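Local coordinates for protein peptidase M42 (Thaumarchaeota archaeon SCGC AB-539-E09, PDB 5DS0) that probably removes amino-terminal residues from peptides as a two-metal TET aminopeptidase of the M42 family, assembled from twelve subunits, at residues V228-A233 and H306-G311. Sequence-based numbering, arbitrary orientation.
Sequences VDPDVA and HMNRAG
Arg-309 NH1 is approached by Asp-229 OD1 across the contact and makes a weak hydrogen bond to the carbonyl of Ala-225. In the M42 catalytic fold this contact joins the end of helix 219-228 to the type II' beta turn Asn-308 to Gly-311. Strand 232-240, which begins within segment 228-233, pairs in parallel with strand 314-322, which follows segment 306-311; Glu-237, on the first, is a cobalt ligand. The Asp-229 OD1 to Arg-309 NH1 separation of 3.6 Å qualifies as a salt bridge by charge alone, because the oxygen stands well out of the guanidinium plane and no N-H points at it. The carboxylate and guanidinium planes are 38° apart, and Asp-229 CB covers one guanidinium face off-centre, 3.8 Å from Arg-309 CZ. Arg-309 CG lies beside its own backbone N (chi1 -79°), and the chain then runs extended to NE, carrying NH2 to a hydrogen bond with His-226 O. Leucine at this position would probably leave the carbonyl of His-226 without this donor and the Asp-229 carboxylate with a long, weak pairing to Arg-58 but without this ion-pair mate. Arg-309 also packs on His-226 of a neighbouring subunit, placing the contact at a subunit interface. The turn is closed by Gly-311 N donating to Asn-308 O at 2.8 Å. Beside the ion pair, the side chain of Asn-308 approaches Pro-230, with OD1 3.9 Å from the ring carbon CD.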
loop_
_atom_site.group_PDB
_atom_site.type_symbol
_atom_site.label_atom_id
_atom_site.label_comp_id
_atom_site.label_asym_id
_atom_site.label_seq_id
_atom_site.Cartn_x
_atom_site.Cartn_y
_atom_site.Cartn_z
ATOM N N VAL C 228 -50.400 7.332 23.556
ATOM C CA VAL C 228 -50.469 7.247 25.017
ATOM C C VAL C 228 -50.367 8.593 25.741
ATOM O O VAL C 228 -51.038 8.778 26.753
ATOM C CB VAL C 228 -49.376 6.316 25.546
ATOM C CG1 VAL C 228 -49.342 6.320 27.067
ATOM C CG2 VAL C 228 -49.597 4.907 25.029
ATOM N N ASP C 229 -49.557 9.528 25.229
ATOM C CA ASP C 229 -49.301 10.823 25.907
ATOM C C ASP C 229 -48.762 10.578 27.321
ATOM O O ASP C 229 -49.379 10.961 28.310
ATOM C CB ASP C 229 -50.577 11.713 25.926
ATOM C CG ASP C 229 -50.313 13.154 26.420
ATOM O OD1 ASP C 229 -49.141 13.587 26.474
ATOM O OD2 ASP C 229 -51.304 13.852 26.758
ATOM N N PRO C 230 -47.604 9.923 27.419
ATOM C CA PRO C 230 -47.082 9.529 28.722
ATOM C C PRO C 230 -46.458 10.679 29.501
ATOM O O PRO C 230 -45.900 11.610 28.902
ATOM C CB PRO C 230 -46.011 8.505 28.355
ATOM C CG PRO C 230 -45.486 8.984 27.041
ATOM C CD PRO C 230 -46.681 9.554 26.326
ATOM N N ASP C 231 -46.523 10.583 30.827
ATOM C CA ASP C 231 -45.895 11.557 31.724
ATOM C C ASP C 231 -44.492 11.113 32.179
ATOM O O ASP C 231 -43.666 11.942 32.580
ATOM C CB ASP C 231 -46.795 11.805 32.930
ATOM C CG ASP C 231 -48.111 12.437 32.544
ATOM O OD1 ASP C 231 -48.095 13.594 32.084
ATOM O OD2 ASP C 231 -49.168 11.764 32.667
ATOM N N VAL C 232 -44.244 9.809 32.145
ATOM C CA VAL C 232 -42.933 9.249 32.427
ATOM C C VAL C 232 -42.818 7.911 31.699
ATOM O O VAL C 232 -43.814 7.202 31.542
ATOM C CB VAL C 232 -42.719 9.064 33.948
ATOM C CG1 VAL C 232 -43.841 8.260 34.555
ATOM C CG2 VAL C 232 -41.391 8.393 34.254
ATOM N N ALA C 233 -41.605 7.549 31.284
ATOM C CA ALA C 233 -41.410 6.322 30.527
ATOM C C ALA C 233 -40.282 5.444 31.056
ATOM O O ALA C 233 -39.192 5.926 31.341
ATOM C CB ALA C 233 -41.162 6.665 29.074
ATOM N N HIS C 306 -39.142 10.038 24.607
ATOM C CA HIS C 306 -38.809 11.189 25.459
ATOM C C HIS C 306 -38.958 12.511 24.730
ATOM O O HIS C 306 -38.902 13.560 25.349
ATOM C CB HIS C 306 -37.433 11.034 26.116
ATOM C CG HIS C 306 -36.274 11.571 25.318
ATOM N ND1 HIS C 306 -35.749 10.921 24.220
ATOM C CD2 HIS C 306 -35.486 12.657 25.516
ATOM C CE1 HIS C 306 -34.713 11.600 23.757
ATOM N NE2 HIS C 306 -34.529 12.657 24.528
HETATM N N MSE C 307 -39.170 12.442 23.420
HETATM C CA MSE C 307 -39.321 13.603 22.566
HETATM C C MSE C 307 -40.755 13.842 22.177
HETATM O O MSE C 307 -41.053 14.740 21.382
HETATM C CB MSE C 307 -38.563 13.311 21.261
HETATM C CG MSE C 307 -37.851 14.557 20.780
HETATM SE SE MSE C 307 -35.961 14.178 21.061
HETATM C CE MSE C 307 -35.641 13.377 19.273
ATOM N N ASN C 308 -41.660 13.051 22.734
ATOM C CA ASN C 308 -43.079 13.180 22.440
ATOM C C ASN C 308 -43.666 14.480 22.986
ATOM O O ASN C 308 -43.473 14.811 24.157
ATOM C CB ASN C 308 -43.840 11.994 23.026
ATOM C CG ASN C 308 -45.314 12.044 22.721
ATOM O OD1 ASN C 308 -46.124 12.302 23.602
ATOM N ND2 ASN C 308 -45.669 11.825 21.466
ATOM N N ARG C 309 -44.375 15.207 22.125
ATOM C CA ARG C 309 -45.012 16.470 22.483
ATOM C C ARG C 309 -44.001 17.448 23.117
ATOM O O ARG C 309 -43.091 17.911 22.427
ATOM C CB ARG C 309 -46.267 16.221 23.351
ATOM C CG ARG C 309 -47.492 15.791 22.550
ATOM C CD ARG C 309 -48.711 15.459 23.406
ATOM N NE ARG C 309 -49.649 14.568 22.700
ATOM C CZ ARG C 309 -49.525 13.243 22.575
ATOM N NH1 ARG C 309 -48.501 12.591 23.115
ATOM N NH2 ARG C 309 -50.441 12.557 21.911
ATOM N N ALA C 310 -44.152 17.741 24.414
ATOM C CA ALA C 310 -43.308 18.707 25.122
ATOM C C ALA C 310 -42.141 18.020 25.829
ATOM O O ALA C 310 -41.334 18.664 26.510
ATOM C CB ALA C 310 -44.146 19.487 26.133
ATOM N N GLY C 311 -42.049 16.709 25.660
ATOM C CA GLY C 311 -41.004 15.932 26.288
ATOM C C GLY C 311 -41.611 14.997 27.299
ATOM O O GLY C 311 -42.733 15.201 27.770
#